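Local structure of iron Transport-associated domain protein (Bacillus anthracis, 4H8Q) at residues F20-D25 with E29-N34; E60-F65 with N86-E91; V105-D108 with N113-H116. The protein binds heme through a NEAT domain of the anthrax hemophore IsdX2, whose NEAT domains extract heme from methemoglobin. The protein carries 1 engineered substitution. All blocks are in the same frame, centred on the assembly; numbering follows the deposited sequence. Where two conformers were deposited one is given.

Interaction 1: residues F20-D25 with E29-N34; sequences FKVLKD and EISMMN. With HEM (protoporphyrin IX containing Fe), chain B.
The heme-propionate side of the NEAT pocket is built where the end of strand 14-24 meets the loop that follows it, Val22 and Lys24 holding Ser31 and Glu29 through their backbones. Ser31 N donates to Val22 O at 2.8 Å, and Lys24 N donates to Glu29 O at 2.8 Å, giving a single bridge between Leu23 and Ile30. Farther back along the strand the loop supplies a side chain in place of main chain: Val22 N reaches Asn34 OD1 at 2.9 Å in a nearly straight bond (168°), although the N-H comes in tilted from the amide carbonyl plane. Asn34 CG lies anti to its own nitrogen (chi1 -164°), which turns the amide back over the strand.

In NEAT domains a short helical segment at this point forms one lip over the heme, and residues 32-34 have matching helical backbone angles here. Ser31 begins it with an ST turn, its OG accepting from Met33 N at 3.0 Å. The same Ser31 OG donates to propionate oxygen O1D of the heme at 2.6 Å. The second oxygen of that propionate, O2D, receives Met32 N at 2.8 Å, so both carboxylate oxygens are gripped by neighbouring residues. Lys24 lays the CB-CG part of its extended chain beside the same propionate and carries NZ onward to a water that also binds Glu29 OE2.

On the barrel side of the loop, Val22 CG1 packs on Met33 CB at 4.0 Å, and Met33 presses CB and CG against the heme vinyl carbon CBC. On the outer side Ile30 CD1 lies 3.9 Å from Leu23 CD2, and Lys21 CD flanks the same methyl group. Leu23 is also joined by its backbone to Gln121 of strand 114-125.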
loop_
_atom_site.group_PDB
_atom_site.type_symbol
_atom_site.label_atom_id
_atom_site.label_comp_id
_atom_site.label_asym_id
_atom_site.label_seq_id
_atom_site.Cartn_x
_atom_site.Cartn_y
_atom_site.Cartn_z
ATOM N N PHE A 20 -4.481 -8.587 -0.608
ATOM C CA PHE A 20 -3.238 -8.414 0.142
ATOM C C PHE A 20 -3.549 -8.128 1.603
ATOM O O PHE A 20 -4.703 -7.839 1.966
ATOM C CB PHE A 20 -2.409 -7.260 -0.437
ATOM C CG PHE A 20 -3.018 -5.912 -0.184
ATOM C CD1 PHE A 20 -4.000 -5.416 -1.031
ATOM C CD2 PHE A 20 -2.626 -5.149 0.911
ATOM C CE1 PHE A 20 -4.583 -4.182 -0.787
ATOM C CE2 PHE A 20 -3.194 -3.909 1.158
ATOM C CZ PHE A 20 -4.176 -3.424 0.309
ATOM N N LYS A 21 -2.512 -8.212 2.434
ATOM C CA LYS A 21 -2.591 -7.854 3.836
ATOM C C LYS A 21 -1.362 -7.010 4.157
ATOM O O LYS A 21 -0.305 -7.189 3.542
ATOM C CB LYS A 21 -2.581 -9.122 4.706
ATOM C CG LYS A 21 -3.833 -9.970 4.601
ATOM C CD LYS A 21 -3.658 -11.290 5.350
ATOM C CE LYS A 21 -4.912 -12.160 5.256
ATOM N NZ LYS A 21 -4.707 -13.503 5.886
ATOM N N VAL A 22 -1.503 -6.087 5.100
ATOM C CA VAL A 22 -0.356 -5.362 5.625
ATOM C C VAL A 22 0.053 -6.010 6.940
ATOM O O VAL A 22 -0.777 -6.185 7.830
ATOM C CB VAL A 22 -0.672 -3.877 5.859
ATOM C CG1 VAL A 22 0.587 -3.118 6.288
ATOM C CG2 VAL A 22 -1.246 -3.261 4.576
ATOM N N LEU A 23 1.334 -6.344 7.046
ATOM C CA LEU A 23 1.867 -7.066 8.198
ATOM C C LEU A 23 2.742 -6.179 9.068
ATOM O O LEU A 23 3.459 -5.311 8.577
ATOM C CB LEU A 23 2.679 -8.269 7.712
ATOM C CG LEU A 23 1.960 -9.259 6.799
ATOM C CD1 LEU A 23 2.939 -10.335 6.313
ATOM C CD2 LEU A 23 0.749 -9.881 7.516
ATOM N N LYS A 24 2.684 -6.399 10.377
ATOM C CA LYS A 24 3.580 -5.730 11.300
ATOM C C LYS A 24 5.032 -6.090 10.977
ATOM O O LYS A 24 5.329 -7.238 10.646
ATOM C CB LYS A 24 3.204 -6.135 12.728
ATOM C CG LYS A 24 4.100 -5.574 13.798
ATOM C CD LYS A 24 3.567 -5.945 15.180
ATOM C CE LYS A 24 4.495 -5.456 16.275
ATOM N NZ LYS A 24 3.984 -5.825 17.621
ATOM N N ASP A 25 5.916 -5.102 11.063
ATOM C CA ASP A 25 7.306 -5.225 10.620
ATOM C C ASP A 25 7.981 -6.490 11.165
ATOM O O ASP A 25 8.007 -6.707 12.379
ATOM C CB ASP A 25 8.091 -3.989 11.054
ATOM C CG ASP A 25 9.514 -3.960 10.498
ATOM O OD1 ASP A 25 9.718 -4.326 9.321
ATOM O OD2 ASP A 25 10.427 -3.553 11.251
ATOM N N GLU A 29 2.130 -11.120 11.769
ATOM C CA GLU A 29 0.972 -10.539 12.443
ATOM C C GLU A 29 0.352 -9.435 11.599
ATOM O O GLU A 29 1.066 -8.673 10.952
ATOM C CB GLU A 29 1.382 -9.960 13.796
ATOM C CG GLU A 29 1.890 -11.022 14.767
ATOM C CD GLU A 29 2.334 -10.434 16.090
ATOM O OE1 GLU A 29 1.456 -9.979 16.853
ATOM O OE2 GLU A 29 3.556 -10.434 16.371
ATOM N N ILE A 30 -0.973 -9.344 11.617
ATOM C CA ILE A 30 -1.655 -8.294 10.858
ATOM C C ILE A 30 -1.374 -6.930 11.460
ATOM O O ILE A 30 -1.496 -6.733 12.670
ATOM C CB ILE A 30 -3.175 -8.524 10.787
ATOM C CG1 ILE A 30 -3.470 -9.905 10.204
ATOM C CG2 ILE A 30 -3.840 -7.446 9.936
ATOM C CD1 ILE A 30 -2.874 -10.126 8.831
ATOM N N SER A 31 -0.985 -5.980 10.611
ATOM C CA SER A 31 -0.651 -4.644 11.074
ATOM C C SER A 31 -1.900 -3.837 11.382
ATOM O O SER A 31 -2.963 -4.058 10.781
ATOM C CB SER A 31 0.139 -3.893 9.990
ATOM O OG SER A 31 0.431 -2.575 10.400
ATOM N N MET A 32 -1.764 -2.893 12.315
ATOM C CA MET A 32 -2.786 -1.881 12.591
ATOM C C MET A 32 -3.098 -1.098 11.316
ATOM O O MET A 32 -4.194 -0.555 11.154
ATOM C CB MET A 32 -2.313 -0.910 13.684
ATOM C CG MET A 32 -2.315 -1.471 15.117
ATOM S SD MET A 32 -3.955 -1.677 15.861
ATOM C CE MET A 32 -4.498 0.017 16.089
ATOM N N MET A 33 -2.137 -1.052 10.404
ATOM C CA MET A 33 -2.342 -0.345 9.139
ATOM C C MET A 33 -3.346 -1.063 8.243
ATOM O O MET A 33 -3.977 -0.443 7.395
ATOM C CB MET A 33 -1.024 -0.136 8.397
ATOM C CG MET A 33 -1.206 0.568 7.062
ATOM S SD MET A 33 0.375 1.132 6.411
ATOM C CE MET A 33 -0.214 1.918 4.905
ATOM N N ASN A 34 -3.505 -2.369 8.426
ATOM C CA ASN A 34 -4.357 -3.138 7.542
ATOM C C ASN A 34 -5.797 -2.630 7.558
ATOM O O ASN A 34 -6.547 -2.802 6.592
ATOM C CB ASN A 34 -4.308 -4.613 7.923
ATOM C CG ASN A 34 -4.846 -5.502 6.842
ATOM O OD1 ASN A 34 -4.258 -5.621 5.760
ATOM N ND2 ASN A 34 -5.973 -6.148 7.122
HETATM C CHA HEM B . 0.880 0.724 16.243
HETATM C CHB HEM B . -3.041 2.921 18.074
HETATM C CHC HEM B . -4.026 4.902 13.738
HETATM C CHD HEM B . -0.466 2.245 11.763
HETATM C C1A HEM B . -0.090 1.157 17.107
HETATM C C2A HEM B . -0.169 0.843 18.522
HETATM C C3A HEM B . -1.257 1.448 19.009
HETATM C C4A HEM B . -1.895 2.177 17.938
HETATM C CMA HEM B . -1.766 1.409 20.466
HETATM C CAA HEM B . 0.822 -0.059 19.301
HETATM C CBA HEM B . 0.655 -1.509 18.845
HETATM C CGA HEM B . -0.751 -2.024 19.067
HETATM O O1A HEM B . -1.317 -1.796 20.166
HETATM O O2A HEM B . -1.320 -2.690 18.162
HETATM C C1B HEM B . -3.652 3.620 17.057
HETATM C C2B HEM B . -4.889 4.353 17.183
HETATM C C3B HEM B . -5.169 4.898 16.002
HETATM C C4B HEM B . -4.114 4.539 15.069
HETATM C CMB HEM B . -5.744 4.457 18.468
HETATM C CAB HEM B . -6.414 5.766 15.714
HETATM C CBB HEM B . -6.678 6.160 14.472
HETATM C C1C HEM B . -3.168 4.333 12.817
HETATM C C2C HEM B . -3.176 4.570 11.385
HETATM C C3C HEM B . -2.195 3.843 10.835
HETATM C C4C HEM B . -1.524 3.113 11.901
HETATM C CMC HEM B . -4.150 5.520 10.643
HETATM C CAC HEM B . -1.834 3.786 9.336
HETATM C CBC HEM B . -0.731 3.142 8.957
HETATM C C1D HEM B . 0.203 1.624 12.792
HETATM C C2D HEM B . 1.360 0.792 12.591
HETATM C C3D HEM B . 1.779 0.318 13.968
HETATM C C4D HEM B . 0.836 0.913 14.883
HETATM C CMD HEM B . 2.033 0.445 11.256
HETATM C CAD HEM B . 2.970 -0.596 14.310
HETATM C CBD HEM B . 2.469 -1.989 14.658
HETATM C CGD HEM B . 1.687 -2.598 13.529
HETATM O O1D HEM B . 2.179 -2.635 12.362
HETATM O O2D HEM B . 0.557 -3.076 13.811
HETATM N NA HEM B . -1.152 1.971 16.787
HETATM N NB HEM B . -3.204 3.753 15.752
HETATM N NC HEM B . -2.156 3.432 13.085
HETATM N ND HEM B . -0.082 1.677 14.157
HETATM FE FE HEM B . -1.506 2.886 14.987
HETATM O O HOH W 1 -6.015 -6.032 3.619
HETATM O O HOH W 2 5.111 -8.541 17.646
#

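Interaction 2: residues E60-F65 with N86-E91; sequences EWITKF and NTRVVE. With HEM (protoporphyrin IX containing Fe), chain B.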
loop_
_atom_site.group_PDB
_atom_site.type_symbol
_atom_site.label_atom_id
_atom_site.label_comp_id
_atom_site.label_asym_id
_atom_site.label_seq_id
_atom_site.Cartn_x
_atom_site.Cartn_y
_atom_site.Cartn_z
ATOM N N GLU A 60 -6.372 11.786 5.366
ATOM C CA GLU A 60 -5.857 12.959 6.055
ATOM C C GLU A 60 -4.841 12.601 7.147
ATOM O O GLU A 60 -3.936 13.378 7.434
ATOM C CB GLU A 60 -7.033 13.723 6.661
ATOM C CG GLU A 60 -6.671 14.880 7.553
ATOM C CD GLU A 60 -7.912 15.513 8.166
ATOM O OE1 GLU A 60 -7.896 15.822 9.379
ATOM O OE2 GLU A 60 -8.909 15.689 7.429
ATOM N N TRP A 61 -4.995 11.424 7.742
ATOM C CA TRP A 61 -4.091 10.980 8.812
ATOM C C TRP A 61 -2.780 10.402 8.289
ATOM O O TRP A 61 -1.772 10.372 8.995
ATOM C CB TRP A 61 -4.767 9.892 9.640
ATOM C CG TRP A 61 -5.867 10.361 10.507
ATOM C CD1 TRP A 61 -6.231 11.655 10.768
ATOM C CD2 TRP A 61 -6.764 9.530 11.240
ATOM N NE1 TRP A 61 -7.305 11.672 11.628
ATOM C CE2 TRP A 61 -7.651 10.385 11.930
ATOM C CE3 TRP A 61 -6.905 8.148 11.381
ATOM C CZ2 TRP A 61 -8.665 9.893 12.752
ATOM C CZ3 TRP A 61 -7.913 7.663 12.195
ATOM C CH2 TRP A 61 -8.780 8.535 12.874
ATOM N N ILE A 62 -2.793 9.911 7.060
ATOM C CA ILE A 62 -1.608 9.242 6.534
ATOM C C ILE A 62 -0.793 10.257 5.757
ATOM O O ILE A 62 -1.139 10.617 4.641
ATOM C CB ILE A 62 -1.991 8.025 5.666
ATOM C CG1 ILE A 62 -2.886 7.072 6.466
ATOM C CG2 ILE A 62 -0.738 7.315 5.175
ATOM C CD1 ILE A 62 -3.493 5.940 5.648
ATOM N N THR A 63 0.278 10.752 6.366
ATOM C CA THR A 63 1.007 11.869 5.771
ATOM C C THR A 63 2.116 11.460 4.808
ATOM O O THR A 63 2.499 12.239 3.931
ATOM C CB THR A 63 1.528 12.847 6.835
ATOM O OG1 THR A 63 2.362 12.144 7.752
ATOM C CG2 THR A 63 0.364 13.462 7.596
ATOM N N LYS A 64 2.632 10.247 4.965
ATOM C CA LYS A 64 3.632 9.718 4.047
ATOM C C LYS A 64 3.392 8.240 3.824
ATOM O O LYS A 64 2.988 7.518 4.742
ATOM C CB LYS A 64 5.050 9.889 4.596
ATOM C CG LYS A 64 5.558 11.316 4.651
ATOM C CD LYS A 64 7.032 11.334 5.045
ATOM C CE LYS A 64 7.655 12.699 4.783
ATOM N NZ LYS A 64 9.067 12.779 5.268
ATOM N N PHE A 65 3.644 7.784 2.601
ATOM C CA PHE A 65 3.593 6.360 2.311
ATOM C C PHE A 65 4.655 6.011 1.279
ATOM O O PHE A 65 4.666 6.572 0.180
ATOM C CB PHE A 65 2.208 5.930 1.807
ATOM C CG PHE A 65 2.134 4.474 1.467
ATOM C CD1 PHE A 65 2.184 3.515 2.474
ATOM C CD2 PHE A 65 2.078 4.054 0.152
ATOM C CE1 PHE A 65 2.140 2.167 2.173
ATOM C CE2 PHE A 65 2.034 2.699 -0.162
ATOM C CZ PHE A 65 2.055 1.756 0.847
ATOM N N ASN A 86 -12.521 11.195 2.156
ATOM C CA ASN A 86 -11.257 11.150 2.887
ATOM C C ASN A 86 -10.498 9.867 2.553
ATOM O O ASN A 86 -10.089 9.119 3.443
ATOM C CB ASN A 86 -11.496 11.252 4.394
ATOM C CG ASN A 86 -10.201 11.424 5.187
ATOM O OD1 ASN A 86 -9.191 11.880 4.659
ATOM N ND2 ASN A 86 -10.246 11.075 6.479
ATOM N N THR A 87 -10.335 9.611 1.260
ATOM C CA THR A 87 -9.516 8.498 0.792
ATOM C C THR A 87 -8.603 9.003 -0.310
ATOM O O THR A 87 -8.824 10.078 -0.871
ATOM C CB THR A 87 -10.368 7.347 0.221
ATOM O OG1 THR A 87 -11.123 7.829 -0.902
ATOM C CG2 THR A 87 -11.311 6.776 1.278
ATOM N N ARG A 88 -7.556 8.242 -0.610
ATOM C CA ARG A 88 -6.762 8.536 -1.792
ATOM C C ARG A 88 -6.195 7.248 -2.356
ATOM O O ARG A 88 -6.149 6.235 -1.669
ATOM C CB ARG A 88 -5.644 9.523 -1.489
ATOM C CG ARG A 88 -4.457 8.962 -0.702
ATOM C CD ARG A 88 -3.478 10.096 -0.483
ATOM N NE ARG A 88 -2.224 9.736 0.180
ATOM C CZ ARG A 88 -2.042 9.780 1.502
ATOM N NH1 ARG A 88 -3.048 10.098 2.305
ATOM N NH2 ARG A 88 -0.859 9.483 2.019
ATOM N N VAL A 89 -5.789 7.293 -3.618
ATOM C CA VAL A 89 -5.222 6.122 -4.263
ATOM C C VAL A 89 -3.749 6.377 -4.542
ATOM O O VAL A 89 -3.377 7.400 -5.133
ATOM C CB VAL A 89 -5.959 5.786 -5.585
ATOM C CG1 VAL A 89 -5.322 4.551 -6.247
ATOM C CG2 VAL A 89 -7.425 5.540 -5.310
ATOM N N VAL A 90 -2.901 5.451 -4.098
ATOM C CA VAL A 90 -1.465 5.552 -4.338
ATOM C C VAL A 90 -1.028 4.419 -5.257
ATOM O O VAL A 90 -1.637 3.344 -5.277
ATOM C CB VAL A 90 -0.639 5.555 -3.019
ATOM C CG1 VAL A 90 -1.026 6.758 -2.147
ATOM C CG2 VAL A 90 -0.828 4.248 -2.252
ATOM N N GLU A 91 0.020 4.665 -6.030
ATOM C CA GLU A 91 0.467 3.693 -7.018
ATOM C C GLU A 91 1.957 3.455 -6.873
ATOM O O GLU A 91 2.726 4.394 -6.668
ATOM C CB GLU A 91 0.168 4.230 -8.413
ATOM C CG GLU A 91 0.663 3.370 -9.547
ATOM C CD GLU A 91 0.470 4.066 -10.884
ATOM O OE1 GLU A 91 1.358 4.862 -11.276
ATOM O OE2 GLU A 91 -0.579 3.831 -11.525
HETATM C CHA HEM B . 0.880 0.724 16.243
HETATM C CHB HEM B . -3.041 2.921 18.074
HETATM C CHC HEM B . -4.026 4.902 13.738
HETATM C CHD HEM B . -0.466 2.245 11.763
HETATM C C1A HEM B . -0.090 1.157 17.107
HETATM C C2A HEM B . -0.169 0.843 18.522
HETATM C C3A HEM B . -1.257 1.448 19.009
HETATM C C4A HEM B . -1.895 2.177 17.938
HETATM C CMA HEM B . -1.766 1.409 20.466
HETATM C CAA HEM B . 0.822 -0.059 19.301
HETATM C CBA HEM B . 0.655 -1.509 18.845
HETATM C CGA HEM B . -0.751 -2.024 19.067
HETATM O O1A HEM B . -1.317 -1.796 20.166
HETATM O O2A HEM B . -1.320 -2.690 18.162
HETATM C C1B HEM B . -3.652 3.620 17.057
HETATM C C2B HEM B . -4.889 4.353 17.183
HETATM C C3B HEM B . -5.169 4.898 16.002
HETATM C C4B HEM B . -4.114 4.539 15.069
HETATM C CMB HEM B . -5.744 4.457 18.468
HETATM C CAB HEM B . -6.414 5.766 15.714
HETATM C CBB HEM B . -6.678 6.160 14.472
HETATM C C1C HEM B . -3.168 4.333 12.817
HETATM C C2C HEM B . -3.176 4.570 11.385
HETATM C C3C HEM B . -2.195 3.843 10.835
HETATM C C4C HEM B . -1.524 3.113 11.901
HETATM C CMC HEM B . -4.150 5.520 10.643
HETATM C CAC HEM B . -1.834 3.786 9.336
HETATM C CBC HEM B . -0.731 3.142 8.957
HETATM C C1D HEM B . 0.203 1.624 12.792
HETATM C C2D HEM B . 1.360 0.792 12.591
HETATM C C3D HEM B . 1.779 0.318 13.968
HETATM C C4D HEM B . 0.836 0.913 14.883
HETATM C CMD HEM B . 2.033 0.445 11.256
HETATM C CAD HEM B . 2.970 -0.596 14.310
HETATM C CBD HEM B . 2.469 -1.989 14.658
HETATM C CGD HEM B . 1.687 -2.598 13.529
HETATM O O1D HEM B . 2.179 -2.635 12.362
HETATM O O2D HEM B . 0.557 -3.076 13.811
HETATM N NA HEM B . -1.152 1.971 16.787
HETATM N NB HEM B . -3.204 3.753 15.752
HETATM N NC HEM B . -2.156 3.432 13.085
HETATM N ND HEM B . -0.082 1.677 14.157
HETATM FE FE HEM B . -1.506 2.886 14.987
#
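This is a side-chain bridge between two strands that are not neighbours, Arg88 of strand 87-94 reaching the backbone of Ile62 at the start of strand 62-69. In the antiparallel beta barrel of this NEAT domain, strand 72-82 lies between them in the sheet order, and no backbone-to-backbone bond joins the two segments.

The buried guanidinium of Arg88 meets Ile62 O with its edge. NH2 donates at 2.9 Å to this oxygen, from above the carbonyl plane (46° out of it), while NH1 adds a weak bond at 3.1 Å to Ile62 O. NH1 is also hydrogen-bonded to Ser59 OG, so the charged group is tied to the turn leading into strand 62-69 as well as to the strand itself. Arg88 CG sits between its own nitrogen and carbonyl carbon (chi1 74°), and from there the chain runs extended to NE, carrying the guanidinium across to Ile62. Ile62 covers the end of the group with its branch methyl, CG2 lying 3.8 Å from Arg88 NH2.

At the other end of the contact from Phe65, Asn86 holds the 3-10 turn ahead of the strand: its OD1 accepts Glu60 N at 2.9 Å, in the amide plane and on a lone pair, with Glu60 CB beside the same oxygen. The next residue, Trp61, belongs to the heme pocket. Beyond Ile62, Thr63 and Lys64 form a classic beta bulge opposite Lys106, after which Phe65 again faces strand 87-94. There the ring meets one methyl of Val90 with two of its carbons, the closer being Phe65 CD2, 3.8 Å from Val90 CG2.

Interaction 3: residues V105-D108 with N113-H116; sequences VKVD and NYHH. With ZN (zinc ion), chain C; HEM (protoporphyrin IX containing Fe), chain B.
The heme-iron site of the NEAT fold lies on the beta hairpin of strands 101-109 and 114-125, where Val107 braces the ring of Tyr114. Tyr114 OH binds the iron at 2.1 Å and is hydrogen-bonded to Tyr118 OH, the tyrosine pair four residues apart that is characteristic of heme-binding NEAT domains. With CG anti to the backbone nitrogen (chi1 -175°), the ring extends over the porphyrin, one face near pyrrole carbon C4B. Val107 CG1 touches its edge in the ring plane, 3.6 Å from Tyr114 CE2, while the other methyl, CG2, packs on heme carbons CAC and C3C. Across the ring from the heme, His116 CD2 lies 3.5 Å above the plane of Tyr114, so the iron ligand is clasped on two faces and one edge.

The same histidine turns its ND1 outward to a zinc ion at 2.1 Å, which also carries a water. Its backbone forms the hydrogen-bonded antiparallel pair with Val107: Val107 N to His116 O at 2.9 Å is almost perfectly straight (178°), and His116 N returns to Val107 O at 3.1 Å.

On the opposite face of the sheet, in the adjoining non-hydrogen-bonded pair, His115 ND1 donates to Asp108 OD2 at 2.7 Å. The carboxylate lies at the edge of the imidazole and offers its anti lone pair, the two planes being 46° apart. Lys106 NZ bends round to OD1 of the same carboxylate in a salt bridge of 2.8 Å and would be expected to stabilise its negative charge. Strand 62-69 flanks strand 101-109 on the side away from Tyr114, while Val105 continues the hairpin ladder by pairing with Tyr118 of strand 114-125.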
loop_
_atom_site.group_PDB
_atom_site.type_symbol
_atom_site.label_atom_id
_atom_site.label_comp_id
_atom_site.label_asym_id
_atom_site.label_seq_id
_atom_site.Cartn_x
_atom_site.Cartn_y
_atom_site.Cartn_z
ATOM N N VAL A 105 5.288 4.075 6.568
ATOM C CA VAL A 105 4.121 4.940 6.685
ATOM C C VAL A 105 4.360 5.967 7.790
ATOM O O VAL A 105 4.979 5.659 8.812
ATOM C CB VAL A 105 2.828 4.115 6.938
ATOM C CG1 VAL A 105 2.867 3.397 8.308
ATOM C CG2 VAL A 105 1.592 4.993 6.799
ATOM N N LYS A 106 3.907 7.200 7.564
ATOM C CA LYS A 106 3.905 8.220 8.602
ATOM C C LYS A 106 2.467 8.621 8.884
ATOM O O LYS A 106 1.698 8.881 7.965
ATOM C CB LYS A 106 4.731 9.439 8.196
ATOM C CG LYS A 106 4.845 10.499 9.281
ATOM C CD LYS A 106 5.846 11.568 8.868
ATOM C CE LYS A 106 6.133 12.554 9.996
ATOM N NZ LYS A 106 5.048 13.558 10.116
ATOM N N VAL A 107 2.104 8.658 10.160
ATOM C CA VAL A 107 0.734 8.949 10.565
ATOM C C VAL A 107 0.723 10.162 11.490
ATOM O O VAL A 107 1.555 10.272 12.398
ATOM C CB VAL A 107 0.114 7.756 11.313
ATOM C CG1 VAL A 107 -1.363 8.010 11.605
ATOM C CG2 VAL A 107 0.294 6.463 10.518
ATOM N N ASP A 108 -0.201 11.085 11.240
ATOM C CA ASP A 108 -0.353 12.266 12.090
ATOM C C ASP A 108 -1.811 12.534 12.385
ATOM O O ASP A 108 -2.595 12.823 11.477
ATOM C CB ASP A 108 0.277 13.504 11.455
ATOM C CG ASP A 108 1.778 13.412 11.373
ATOM O OD1 ASP A 108 2.290 13.142 10.262
ATOM O OD2 ASP A 108 2.451 13.603 12.416
ATOM N N ASN A 113 -2.971 13.526 19.552
ATOM C CA ASN A 113 -1.529 13.482 19.781
ATOM C C ASN A 113 -0.928 12.141 19.374
ATOM O O ASN A 113 -0.263 11.452 20.164
ATOM C CB ASN A 113 -1.183 13.794 21.234
ATOM C CG ASN A 113 0.294 14.060 21.416
ATOM O OD1 ASN A 113 0.930 14.685 20.558
ATOM N ND2 ASN A 113 0.858 13.564 22.512
ATOM N N TYR A 114 -1.189 11.759 18.131
ATOM C CA TYR A 114 -0.641 10.531 17.585
ATOM C C TYR A 114 0.235 10.891 16.399
ATOM O O TYR A 114 -0.257 11.280 15.347
ATOM C CB TYR A 114 -1.772 9.599 17.149
ATOM C CG TYR A 114 -1.334 8.227 16.679
ATOM C CD1 TYR A 114 -1.081 7.201 17.587
ATOM C CD2 TYR A 114 -1.203 7.945 15.321
ATOM C CE1 TYR A 114 -0.700 5.937 17.159
ATOM C CE2 TYR A 114 -0.829 6.685 14.884
ATOM C CZ TYR A 114 -0.569 5.688 15.803
ATOM O OH TYR A 114 -0.204 4.438 15.351
ATOM N N HIS A 115 1.541 10.785 16.579
ATOM C CA HIS A 115 2.476 11.166 15.532
ATOM C C HIS A 115 3.575 10.144 15.529
ATOM O O HIS A 115 4.449 10.167 16.403
ATOM C CB HIS A 115 3.062 12.540 15.821
ATOM C CG HIS A 115 2.035 13.612 15.959
ATOM N ND1 HIS A 115 1.472 14.251 14.872
ATOM C CD2 HIS A 115 1.455 14.159 17.054
ATOM C CE1 HIS A 115 0.604 15.150 15.292
ATOM N NE2 HIS A 115 0.569 15.110 16.617
ATOM N N HIS A 116 3.521 9.231 14.567
ATOM C CA HIS A 116 4.476 8.141 14.512
ATOM C C HIS A 116 4.844 7.822 13.088
ATOM O O HIS A 116 4.121 8.182 12.160
ATOM C CB HIS A 116 3.878 6.885 15.126
ATOM C CG HIS A 116 3.624 7.005 16.592
ATOM N ND1 HIS A 116 4.575 6.699 17.534
ATOM C CD2 HIS A 116 2.536 7.439 17.274
ATOM C CE1 HIS A 116 4.084 6.925 18.744
ATOM N NE2 HIS A 116 2.850 7.375 18.611
HETATM ZN ZN ZN C . 6.562 6.080 17.189
HETATM C CHA HEM B . 0.880 0.724 16.243
HETATM C CHB HEM B . -3.041 2.921 18.074
HETATM C CHC HEM B . -4.026 4.902 13.738
HETATM C CHD HEM B . -0.466 2.245 11.763
HETATM C C1A HEM B . -0.090 1.157 17.107
HETATM C C2A HEM B . -0.169 0.843 18.522
HETATM C C3A HEM B . -1.257 1.448 19.009
HETATM C C4A HEM B . -1.895 2.177 17.938
HETATM C CMA HEM B . -1.766 1.409 20.466
HETATM C CAA HEM B . 0.822 -0.059 19.301
HETATM C CBA HEM B . 0.655 -1.509 18.845
HETATM C CGA HEM B . -0.751 -2.024 19.067
HETATM O O1A HEM B . -1.317 -1.796 20.166
HETATM O O2A HEM B . -1.320 -2.690 18.162
HETATM C C1B HEM B . -3.652 3.620 17.057
HETATM C C2B HEM B . -4.889 4.353 17.183
HETATM C C3B HEM B . -5.169 4.898 16.002
HETATM C C4B HEM B . -4.114 4.539 15.069
HETATM C CMB HEM B . -5.744 4.457 18.468
HETATM C CAB HEM B . -6.414 5.766 15.714
HETATM C CBB HEM B . -6.678 6.160 14.472
HETATM C C1C HEM B . -3.168 4.333 12.817
HETATM C C2C HEM B . -3.176 4.570 11.385
HETATM C C3C HEM B . -2.195 3.843 10.835
HETATM C C4C HEM B . -1.524 3.113 11.901
HETATM C CMC HEM B . -4.150 5.520 10.643
HETATM C CAC HEM B . -1.834 3.786 9.336
HETATM C CBC HEM B . -0.731 3.142 8.957
HETATM C C1D HEM B . 0.203 1.624 12.792
HETATM C C2D HEM B . 1.360 0.792 12.591
HETATM C C3D HEM B . 1.779 0.318 13.968
HETATM C C4D HEM B . 0.836 0.913 14.883
HETATM C CMD HEM B . 2.033 0.445 11.256
HETATM C CAD HEM B . 2.970 -0.596 14.310
HETATM C CBD HEM B . 2.469 -1.989 14.658
HETATM C CGD HEM B . 1.687 -2.598 13.529
HETATM O O1D HEM B . 2.179 -2.635 12.362
HETATM O O2D HEM B . 0.557 -3.076 13.811
HETATM N NA HEM B . -1.152 1.971 16.787
HETATM N NB HEM B . -3.204 3.753 15.752
HETATM N NC HEM B . -2.156 3.432 13.085
HETATM N ND HEM B . -0.082 1.677 14.157
HETATM FE FE HEM B . -1.506 2.886 14.987
HETATM O O HOH W 3 6.887 5.546 19.462
#

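In the fold
The three contacts border one heme: interaction 1 grips a propionate, interaction 3 supplies the iron ligand, and interaction 2 brings Trp61 to the pocket. Met33 joins them at the vinyl edge of the porphyrin, its CE lying 3.6 Å from Phe65 CE1 of interaction 2 and its SD 3.9 Å from Val105 CG1 of interaction 3. Interactions 2 and 3 are also stitched directly, since strands 62-69 and 101-109 are neighbours in the barrel: Trp61 O and Asp108 N are 2.8 Å apart, and Thr63 OG1 probably hydrogen-bonds to Asp108 OD1 at 2.7 Å. Their centres are about 12 Å apart, whereas the centre of interaction 1 is about 16 Å from each.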